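PDB 2XZI: extracellular sialidase/neuraminidase, putative from Aspergillus fumigatus, which acts as an extracellular KDNase, a sialidase-type hydrolase that cleaves off the deaminated sialic acid Kdn, probably from the ends of glycan chains. Local coordinates for residues A[15-20]-A[51-56]; A[69-74]-A[89-94]; A[307-312]-A[379-384]. All blocks are in the same frame, centred on the assembly; numbering follows the deposited sequence.

Contact 1. Residues A[15-20]-A[51-56]; sequences FPLFRS and ILAFAE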
loop_
_atom_site.group_PDB
_atom_site.type_symbol
_atom_site.label_atom_id
_atom_site.label_comp_id
_atom_site.label_asym_id
_atom_site.label_seq_id
_atom_site.Cartn_x
_atom_site.Cartn_y
_atom_site.Cartn_z
ATOM N N PHE A 15 -15.892 -6.060 3.823
ATOM C CA PHE A 15 -15.890 -6.398 5.245
ATOM C C PHE A 15 -14.554 -6.035 5.881
ATOM O O PHE A 15 -13.543 -5.963 5.187
ATOM C CB PHE A 15 -16.258 -7.884 5.487
ATOM C CG PHE A 15 -15.450 -8.876 4.690
ATOM C CD1 PHE A 15 -14.258 -9.408 5.190
ATOM C CD2 PHE A 15 -15.918 -9.323 3.466
ATOM C CE1 PHE A 15 -13.532 -10.353 4.445
ATOM C CE2 PHE A 15 -15.200 -10.249 2.711
ATOM C CZ PHE A 15 -13.994 -10.762 3.201
ATOM N N PRO A 16 -14.531 -5.817 7.205
ATOM C CA PRO A 16 -13.227 -5.581 7.861
ATOM C C PRO A 16 -12.328 -6.818 7.775
ATOM O O PRO A 16 -12.793 -7.956 7.998
ATOM C CB PRO A 16 -13.599 -5.276 9.316
ATOM C CG PRO A 16 -15.089 -4.983 9.281
ATOM C CD PRO A 16 -15.654 -5.769 8.162
ATOM N N LEU A 17 -11.056 -6.592 7.430
ATOM C CA LEU A 17 -10.100 -7.691 7.372
ATOM C C LEU A 17 -9.055 -7.624 8.487
ATOM O O LEU A 17 -8.530 -8.662 8.928
ATOM C CB LEU A 17 -9.429 -7.764 5.991
ATOM C CG LEU A 17 -8.474 -8.932 5.758
ATOM C CD1 LEU A 17 -9.229 -10.256 5.927
ATOM C CD2 LEU A 17 -7.800 -8.850 4.382
ATOM N N PHE A 18 -8.720 -6.415 8.918
ATOM C CA PHE A 18 -7.822 -6.242 10.059
ATOM C C PHE A 18 -8.610 -5.475 11.108
ATOM O O PHE A 18 -8.933 -4.303 10.928
ATOM C CB PHE A 18 -6.533 -5.504 9.651
ATOM C CG PHE A 18 -5.667 -6.278 8.687
ATOM C CD1 PHE A 18 -5.878 -6.198 7.315
ATOM C CD2 PHE A 18 -4.628 -7.077 9.148
ATOM C CE1 PHE A 18 -5.074 -6.898 6.431
ATOM C CE2 PHE A 18 -3.809 -7.797 8.275
ATOM C CZ PHE A 18 -4.022 -7.708 6.906
ATOM N N ARG A 19 -8.967 -6.193 12.174
ATOM C CA ARG A 19 -9.909 -5.742 13.190
ATOM C C ARG A 19 -9.149 -5.232 14.403
ATOM O O ARG A 19 -8.442 -5.992 15.064
ATOM C CB ARG A 19 -10.820 -6.907 13.583
ATOM C CG ARG A 19 -11.652 -7.428 12.404
ATOM C CD ARG A 19 -12.502 -8.651 12.778
ATOM N NE ARG A 19 -13.586 -8.280 13.694
ATOM C CZ ARG A 19 -14.798 -7.866 13.328
ATOM N NH1 ARG A 19 -15.126 -7.780 12.040
ATOM N NH2 ARG A 19 -15.687 -7.524 14.256
ATOM N N SER A 20 -9.315 -3.943 14.675
ATOM C CA SER A 20 -8.612 -3.268 15.779
ATOM C C SER A 20 -9.057 -3.778 17.159
ATOM O O SER A 20 -10.090 -4.454 17.284
ATOM C CB SER A 20 -8.793 -1.746 15.665
ATOM O OG SER A 20 -10.119 -1.415 15.282
ATOM N N ILE A 51 -4.279 -14.599 -2.342
ATOM C CA ILE A 51 -4.159 -13.172 -2.034
ATOM C C ILE A 51 -3.418 -13.021 -0.716
ATOM O O ILE A 51 -3.737 -13.713 0.258
ATOM C CB ILE A 51 -5.533 -12.455 -2.024
ATOM C CG1 ILE A 51 -6.226 -12.670 -3.388
ATOM C CG2 ILE A 51 -5.352 -10.972 -1.755
ATOM C CD1 ILE A 51 -7.668 -12.212 -3.471
ATOM N N LEU A 52 -2.418 -12.131 -0.703
ATOM C CA LEU A 52 -1.643 -11.789 0.492
ATOM C C LEU A 52 -1.917 -10.343 0.863
ATOM O O LEU A 52 -1.695 -9.445 0.053
ATOM C CB LEU A 52 -0.151 -11.960 0.230
ATOM C CG LEU A 52 0.316 -13.287 -0.354
ATOM C CD1 LEU A 52 1.838 -13.299 -0.552
ATOM C CD2 LEU A 52 -0.105 -14.450 0.530
ATOM N N ALA A 53 -2.432 -10.135 2.079
ATOM C CA ALA A 53 -2.712 -8.801 2.609
ATOM C C ALA A 53 -1.786 -8.493 3.778
ATOM O O ALA A 53 -1.723 -9.266 4.746
ATOM C CB ALA A 53 -4.173 -8.731 3.044
ATOM N N PHE A 54 -1.086 -7.364 3.696
ATOM C CA PHE A 54 -0.118 -6.931 4.692
ATOM C C PHE A 54 -0.578 -5.658 5.363
ATOM O O PHE A 54 -1.338 -4.873 4.783
ATOM C CB PHE A 54 1.231 -6.642 4.046
ATOM C CG PHE A 54 1.781 -7.777 3.242
ATOM C CD1 PHE A 54 1.476 -7.899 1.889
ATOM C CD2 PHE A 54 2.631 -8.703 3.814
ATOM C CE1 PHE A 54 1.993 -8.966 1.130
ATOM C CE2 PHE A 54 3.146 -9.771 3.054
ATOM C CZ PHE A 54 2.840 -9.880 1.715
ATOM N N ALA A 55 -0.116 -5.452 6.591
ATOM C CA ALA A 55 -0.384 -4.207 7.294
ATOM C C ALA A 55 0.649 -3.998 8.397
ATOM O O ALA A 55 1.387 -4.935 8.779
ATOM C CB ALA A 55 -1.785 -4.234 7.893
ATOM N N GLU A 56 0.698 -2.767 8.897
ATOM C CA GLU A 56 1.380 -2.474 10.133
ATOM C C GLU A 56 0.464 -2.746 11.306
ATOM O O GLU A 56 -0.625 -2.174 11.417
ATOM C CB GLU A 56 1.793 -1.003 10.150
ATOM C CG GLU A 56 2.986 -0.697 9.266
ATOM C CD GLU A 56 3.394 0.756 9.317
ATOM O OE1 GLU A 56 3.132 1.433 10.345
ATOM O OE2 GLU A 56 4.003 1.219 8.331
#
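F18 and L17 pack against the small side chains of A53 and A55, where two neighbouring blades of the sialidase beta-propeller meet. Strand 12-18 is an outermost strand of a blade otherwise built from strands near the C terminus. Such a pairing closes the propeller ring. Strand 51-58 is the second strand of the next blade, between 37-45 and 68-74. The CA atoms of F18 and A55 stay 8.2 Å apart, so the blades join here through side chains and not as one continuous sheet.

The aromatic contact comes first. The methyl of A55 sits over one face of the F18 ring in a CH-pi contact. A55 CB lies 4.1 Å from the F18 ring centroid and only 10° off the ring normal, close to the middle of the ring. The CG of F18 is opposite its carbonyl carbon (chi1 -65°), and this extends the ring across to strand 51-58. I370 of strand 368-375 touches both F18 and A55. L91 also packs on F18.

The aliphatic contacts centre on A53. L17 CD2 meets A53 CB at 3.9 Å, and F18 CE1 reaches the same A53 CB at 4.0 Å. L17 and F18 form a classic beta bulge opposite I370, and both CB atoms point toward strand 51-58, consistent with their sharing this methyl. L17 CG lies anti to the backbone N (chi1 -176°), which carries the isobutyl end toward A53. W88 and W372 also touch L17. The F54 side chain turns to the other face of its strand and packs on L70 and Y72.

The polar part is small. The carbonyl of A53 meets the ring at its rim, not over a face: A53 O lies near the plane of the F18 ring, 3.5 Å from F18 CZ.

Contact 2. Residues A[69-74]-A[89-94]; sequences NLVYKR and EPLREV. With NA (sodium ion), chain E.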
loop_
_atom_site.group_PDB
_atom_site.type_symbol
_atom_site.label_atom_id
_atom_site.label_comp_id
_atom_site.label_asym_id
_atom_site.label_seq_id
_atom_site.Cartn_x
_atom_site.Cartn_y
_atom_site.Cartn_z
ATOM N N ASN A 69 4.675 -3.970 14.348
ATOM C CA ASN A 69 5.062 -5.208 13.670
ATOM C C ASN A 69 4.443 -5.289 12.292
ATOM O O ASN A 69 3.359 -4.729 12.061
ATOM C CB ASN A 69 4.690 -6.455 14.506
ATOM C CG ASN A 69 5.266 -6.416 15.888
ATOM O OD1 ASN A 69 6.240 -5.720 16.136
ATOM N ND2 ASN A 69 4.691 -7.203 16.801
ATOM N N LEU A 70 5.118 -5.993 11.388
ATOM C CA LEU A 70 4.565 -6.196 10.051
ATOM C C LEU A 70 3.792 -7.493 10.043
ATOM O O LEU A 70 4.383 -8.567 10.185
ATOM C CB LEU A 70 5.677 -6.238 8.997
ATOM C CG LEU A 70 5.306 -5.784 7.582
ATOM C CD1 LEU A 70 4.269 -6.697 6.908
ATOM C CD2 LEU A 70 4.841 -4.363 7.555
ATOM N N VAL A 71 2.477 -7.376 9.878
ATOM C CA VAL A 71 1.555 -8.509 9.961
ATOM C C VAL A 71 0.905 -8.782 8.609
ATOM O O VAL A 71 0.994 -7.964 7.694
ATOM C CB VAL A 71 0.491 -8.309 11.093
ATOM C CG1 VAL A 71 1.190 -8.230 12.461
ATOM C CG2 VAL A 71 -0.417 -7.090 10.829
ATOM N N TYR A 72 0.269 -9.943 8.470
ATOM C CA TYR A 72 -0.375 -10.292 7.226
ATOM C C TYR A 72 -1.450 -11.355 7.395
ATOM O O TYR A 72 -1.500 -12.047 8.429
ATOM C CB TYR A 72 0.658 -10.739 6.187
ATOM C CG TYR A 72 1.262 -12.118 6.372
ATOM C CD1 TYR A 72 2.211 -12.363 7.352
ATOM C CD2 TYR A 72 0.919 -13.162 5.519
ATOM C CE1 TYR A 72 2.793 -13.617 7.493
ATOM C CE2 TYR A 72 1.494 -14.432 5.661
ATOM C CZ TYR A 72 2.437 -14.648 6.640
ATOM O OH TYR A 72 3.026 -15.892 6.805
ATOM N N LYS A 73 -2.283 -11.474 6.373
ATOM C CA LYS A 73 -3.201 -12.596 6.222
ATOM C C LYS A 73 -3.142 -13.089 4.801
ATOM O O LYS A 73 -2.927 -12.317 3.874
ATOM C CB LYS A 73 -4.632 -12.169 6.529
ATOM C CG LYS A 73 -4.911 -11.844 7.982
ATOM C CD LYS A 73 -6.368 -11.491 8.181
ATOM C CE LYS A 73 -6.638 -11.336 9.654
ATOM N NZ LYS A 73 -8.073 -11.232 9.956
ATOM N N ARG A 74 -3.346 -14.385 4.616
ATOM C CA ARG A 74 -3.495 -14.955 3.287
ATOM C C ARG A 74 -4.900 -15.500 3.138
ATOM O O ARG A 74 -5.533 -15.870 4.125
ATOM C CB ARG A 74 -2.546 -16.145 3.096
ATOM C CG ARG A 74 -1.122 -15.949 3.605
ATOM C CD ARG A 74 -0.262 -17.114 3.113
ATOM N NE ARG A 74 -0.784 -18.415 3.553
ATOM C CZ ARG A 74 -0.471 -19.582 2.991
ATOM N NH1 ARG A 74 0.333 -19.645 1.943
ATOM N NH2 ARG A 74 -0.995 -20.709 3.467
ATOM N N GLU A 89 -7.235 -16.700 6.223
ATOM C CA GLU A 89 -6.503 -17.241 7.376
ATOM C C GLU A 89 -6.477 -16.259 8.558
ATOM O O GLU A 89 -6.692 -15.058 8.383
ATOM C CB GLU A 89 -5.077 -17.598 6.977
ATOM C CG GLU A 89 -4.976 -18.783 6.018
ATOM C CD GLU A 89 -3.546 -19.055 5.575
ATOM O OE1 GLU A 89 -2.666 -18.195 5.820
ATOM O OE2 GLU A 89 -3.305 -20.119 4.965
ATOM N N PRO A 90 -6.172 -16.758 9.771
ATOM C CA PRO A 90 -5.898 -15.862 10.894
ATOM C C PRO A 90 -4.626 -15.038 10.707
ATOM O O PRO A 90 -3.777 -15.360 9.864
ATOM C CB PRO A 90 -5.720 -16.819 12.088
ATOM C CG PRO A 90 -6.385 -18.086 11.680
ATOM C CD PRO A 90 -6.194 -18.174 10.188
ATOM N N LEU A 91 -4.528 -13.972 11.479
ATOM C CA LEU A 91 -3.387 -13.069 11.437
ATOM C C LEU A 91 -2.068 -13.792 11.684
ATOM O O LEU A 91 -1.956 -14.605 12.609
ATOM C CB LEU A 91 -3.572 -11.952 12.466
ATOM C CG LEU A 91 -2.602 -10.787 12.314
ATOM C CD1 LEU A 91 -3.017 -9.912 11.128
ATOM C CD2 LEU A 91 -2.631 -9.991 13.607
ATOM N N ARG A 92 -1.074 -13.477 10.854
ATOM C CA ARG A 92 0.306 -13.953 11.008
ATOM C C ARG A 92 1.264 -12.758 10.993
ATOM O O ARG A 92 0.836 -11.617 10.776
ATOM C CB ARG A 92 0.669 -14.900 9.869
ATOM C CG ARG A 92 -0.164 -16.163 9.783
ATOM C CD ARG A 92 0.323 -16.971 8.609
ATOM N NE ARG A 92 -0.430 -18.199 8.429
ATOM C CZ ARG A 92 -0.070 -19.165 7.593
ATOM N NH1 ARG A 92 1.028 -19.036 6.872
ATOM N NH2 ARG A 92 -0.799 -20.265 7.488
ATOM N N GLU A 93 2.543 -13.023 11.238
ATOM C CA GLU A 93 3.555 -11.979 11.344
ATOM C C GLU A 93 4.679 -12.258 10.357
ATOM O O GLU A 93 5.159 -13.394 10.244
ATOM C CB GLU A 93 4.101 -11.930 12.776
ATOM C CG GLU A 93 5.093 -10.812 13.044
ATOM C CD GLU A 93 5.472 -10.728 14.497
ATOM O OE1 GLU A 93 6.243 -11.593 14.959
ATOM O OE2 GLU A 93 4.983 -9.800 15.164
ATOM N N VAL A 94 5.072 -11.225 9.614
ATOM C CA VAL A 94 6.250 -11.319 8.768
ATOM C C VAL A 94 7.479 -11.084 9.651
ATOM O O VAL A 94 8.396 -11.897 9.646
ATOM C CB VAL A 94 6.212 -10.290 7.619
ATOM C CG1 VAL A 94 7.537 -10.324 6.859
ATOM C CG2 VAL A 94 5.069 -10.579 6.666
HETATM NA NA NA E . 7.920 -5.571 17.786
HETATM O O HOH W 1 6.222 -6.558 19.298
HETATM O O HOH W 2 -8.950 -13.725 9.166
HETATM O O HOH W 3 -2.447 -15.732 7.267
HETATM O O HOH W 4 8.517 -4.090 16.180
#
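Y72 is packed tightly between R92 and V94. R92 CB lies over one face of the Y72 ring, 3.9 Å from the ring centroid. V94 CG2 comes within 3.4 Å of Y72 CD1, approaching the ring obliquely. Y72 CG sits between its backbone N and carbonyl carbon (chi1 75°), which brings the ring across to segment 89-94. W165 meets the same ring edge-to-face. V71 and L91 meet on the other face of the sheet, against F38.

The two strands are antiparallel, and 92-93 forms the outer edge of a propeller blade. Y72 and R92 are a hydrogen-bonded pair, with bonds in both directions. V71 and E93 are the neighbouring non-hydrogen-bonded pair. V94 N and E89 N extend the backbone bonding to L70 O and R74 O.

The charged end is also firmly held on the R74 side. Buried R74 grips the E89 carboxylate side-on. R74 NE points almost straight at E89 OE1 (3.0 Å, 173°), and R74 NH2 takes the syn lone pair of E89 OE2 (2.8 Å). Buried K73 NZ bonds to L17 O and pairs with D27.

The solvent side is that of E89, P90, R92 and E93. P90 is exposed. Water joins E89 O to K73 NZ. R92 is near the E89 carboxylate by charge alone, and its NH1 bonds to N163. E93 OE2 approaches N69 ND2, but the angle is too poor for a hydrogen bond. The other amide atom, N69 OD1, binds the sodium ion at 2.4 Å. D67, G96, G98 and two waters also bind the ion, and one of these waters accepts from N69 ND2.

Contact 3. Residues A[307-312]-A[379-384]; sequences VRISYD and WILNGP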
loop_
_atom_site.group_PDB
_atom_site.type_symbol
_atom_site.label_atom_id
_atom_site.label_comp_id
_atom_site.label_asym_id
_atom_site.label_seq_id
_atom_site.Cartn_x
_atom_site.Cartn_y
_atom_site.Cartn_z
ATOM N N VAL A 307 -12.557 5.362 -6.337
ATOM C CA VAL A 307 -11.818 4.525 -7.288
ATOM C C VAL A 307 -12.156 4.990 -8.705
ATOM O O VAL A 307 -13.322 5.272 -8.987
ATOM C CB VAL A 307 -12.100 3.011 -7.060
ATOM C CG1 VAL A 307 -13.566 2.632 -7.375
ATOM C CG2 VAL A 307 -11.114 2.173 -7.861
ATOM N N ARG A 308 -11.147 5.075 -9.574
ATOM C CA ARG A 308 -11.296 5.637 -10.913
ATOM C C ARG A 308 -10.620 4.800 -11.979
ATOM O O ARG A 308 -9.682 4.037 -11.681
ATOM C CB ARG A 308 -10.620 7.004 -10.969
ATOM C CG ARG A 308 -11.113 8.023 -9.943
ATOM C CD ARG A 308 -10.216 9.220 -10.089
ATOM N NE ARG A 308 -10.354 10.253 -9.074
ATOM C CZ ARG A 308 -10.974 11.411 -9.269
ATOM N NH1 ARG A 308 -11.588 11.660 -10.431
ATOM N NH2 ARG A 308 -10.969 12.323 -8.302
ATOM N N ILE A 309 -11.051 5.009 -13.230
ATOM C CA ILE A 309 -10.474 4.348 -14.408
ATOM C C ILE A 309 -9.939 5.386 -15.394
ATOM O O ILE A 309 -10.596 6.408 -15.658
ATOM C CB ILE A 309 -11.495 3.439 -15.129
ATOM C CG1 ILE A 309 -12.031 2.330 -14.197
ATOM C CG2 ILE A 309 -10.914 2.847 -16.418
ATOM C CD1 ILE A 309 -13.401 1.736 -14.617
ATOM N N SER A 310 -8.745 5.135 -15.931
ATOM C CA SER A 310 -8.291 5.894 -17.103
ATOM C C SER A 310 -8.147 4.951 -18.276
ATOM O O SER A 310 -7.598 3.858 -18.120
ATOM C CB SER A 310 -6.950 6.577 -16.856
ATOM O OG SER A 310 -6.533 7.274 -18.041
ATOM N N TYR A 311 -8.581 5.408 -19.450
ATOM C CA TYR A 311 -8.406 4.691 -20.707
ATOM C C TYR A 311 -7.252 5.269 -21.527
ATOM O O TYR A 311 -6.957 4.773 -22.620
ATOM C CB TYR A 311 -9.697 4.762 -21.524
ATOM C CG TYR A 311 -10.872 4.155 -20.816
ATOM C CD1 TYR A 311 -11.046 2.779 -20.795
ATOM C CD2 TYR A 311 -11.799 4.957 -20.146
ATOM C CE1 TYR A 311 -12.133 2.199 -20.141
ATOM C CE2 TYR A 311 -12.893 4.393 -19.494
ATOM C CZ TYR A 311 -13.045 3.023 -19.488
ATOM O OH TYR A 311 -14.128 2.478 -18.843
ATOM N N ASP A 312 -6.597 6.297 -21.009
ATOM C CA ASP A 312 -5.531 6.987 -21.753
ATOM C C ASP A 312 -4.246 6.188 -21.769
ATOM O O ASP A 312 -3.870 5.591 -20.759
ATOM C CB ASP A 312 -5.258 8.372 -21.169
ATOM C CG ASP A 312 -6.401 9.344 -21.383
ATOM O OD1 ASP A 312 -7.142 9.225 -22.388
ATOM O OD2 ASP A 312 -6.546 10.254 -20.548
ATOM N N TRP A 379 -19.212 -2.333 -11.438
ATOM C CA TRP A 379 -19.601 -1.566 -10.263
ATOM C C TRP A 379 -19.084 -0.124 -10.350
ATOM O O TRP A 379 -19.830 0.825 -10.090
ATOM C CB TRP A 379 -19.168 -2.245 -8.961
ATOM C CG TRP A 379 -19.626 -1.496 -7.763
ATOM C CD1 TRP A 379 -20.846 -1.580 -7.161
ATOM C CD2 TRP A 379 -18.881 -0.518 -7.031
ATOM N NE1 TRP A 379 -20.905 -0.727 -6.088
ATOM C CE2 TRP A 379 -19.711 -0.064 -5.978
ATOM C CE3 TRP A 379 -17.586 0.013 -7.150
ATOM C CZ2 TRP A 379 -19.291 0.904 -5.052
ATOM C CZ3 TRP A 379 -17.161 0.962 -6.218
ATOM C CH2 TRP A 379 -18.012 1.395 -5.183
ATOM N N ILE A 380 -17.829 0.057 -10.748
ATOM C CA ILE A 380 -17.287 1.407 -10.877
ATOM C C ILE A 380 -18.049 2.195 -11.936
ATOM O O ILE A 380 -18.456 3.337 -11.701
ATOM C CB ILE A 380 -15.801 1.401 -11.273
ATOM C CG1 ILE A 380 -14.966 0.606 -10.259
ATOM C CG2 ILE A 380 -15.272 2.834 -11.375
ATOM C CD1 ILE A 380 -13.469 0.435 -10.646
ATOM N N LEU A 381 -18.220 1.581 -13.105
ATOM C CA LEU A 381 -18.822 2.242 -14.280
ATOM C C LEU A 381 -20.300 2.589 -14.140
ATOM O O LEU A 381 -20.778 3.514 -14.791
ATOM C CB LEU A 381 -18.597 1.398 -15.536
ATOM C CG LEU A 381 -17.130 1.264 -15.929
ATOM C CD1 LEU A 381 -16.972 0.109 -16.927
ATOM C CD2 LEU A 381 -16.593 2.585 -16.471
ATOM N N ASN A 382 -21.012 1.855 -13.294
ATOM C CA ASN A 382 -22.423 2.120 -13.040
ATOM C C ASN A 382 -22.658 3.074 -11.867
ATOM O O ASN A 382 -23.790 3.235 -11.398
ATOM C CB ASN A 382 -23.175 0.793 -12.916
ATOM C CG ASN A 382 -23.382 0.145 -14.277
ATOM O OD1 ASN A 382 -24.150 0.647 -15.101
ATOM N ND2 ASN A 382 -22.686 -0.963 -14.534
ATOM N N GLY A 383 -21.591 3.731 -11.412
ATOM C CA GLY A 383 -21.685 4.733 -10.354
ATOM C C GLY A 383 -22.536 5.914 -10.812
ATOM O O GLY A 383 -22.549 6.235 -12.004
ATOM N N PRO A 384 -23.238 6.565 -9.871
ATOM C CA PRO A 384 -24.209 7.621 -10.178
ATOM C C PRO A 384 -23.579 8.937 -10.645
ATOM O O PRO A 384 -24.297 9.825 -11.089
ATOM C CB PRO A 384 -24.926 7.816 -8.837
ATOM C CG PRO A 384 -23.906 7.482 -7.836
ATOM C CD PRO A 384 -23.178 6.300 -8.424
#
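V307 and I380 meet where the short C-terminal helix 377-381 packs on strand 305-310, the third strand of a propeller blade, between 290-294 and 322-323. The contact between the two segments is apolar. V307 CG1 touches I380 CG1 at 3.8 Å, and the two side chains cross at about a right angle. With CG1 between the backbone N and the carbonyl carbon (chi1 66°), V307 reaches W379 as well as I380. V307 CG1 meets the edge of the W379 indole, 4.1 Å from W379 CZ3. Two positions along the strand, I309 fits against two helix residues at once. I309 CD1 lies 3.9 Å from I380 CG2 and 3.8 Å from L381 CD2. At the exposed end, Y311 and L381 approach from opposite directions, and Y311 OH comes 3.4 Å from L381 CD2. I309 CG2 lies over one face of the Y311 ring, toward its rim.

The next shell sets these groups in place. F375 touches both V307 and I380, and I292 of strand 290-294 touches V307 and I309. W379 is fixed by R322, which makes a cation-pi contact with the indole and a hydrogen bond to W379 O. The Y311 hydroxyl has its polar partner in D3, near the N terminus. The strand then leaves the contact through an ST turn, in which D312 N donates to S310 OG at 3.1 Å.

In the fold
The three contacts follow one another along the chain, and none nests in or crosses another. From the N terminus, contact 1 closes a loop of 30 residues and joins the blade holding strand 12-18 to the next one. Contact 2 then closes a 14-residue loop without helix or strand and completes the edge of that second blade. Contacts 1 and 2 touch, because strands 51-58 and 68-74 are neighbours in one sheet: A53 O probably accepts from K73 N. Contact 3 spans 66 residues and ties the C-terminal helix, which follows strand 368-375 of the ring-closing blade, to the blade holding strand 305-310. Its centre lies about 25 Å from that of contact 1.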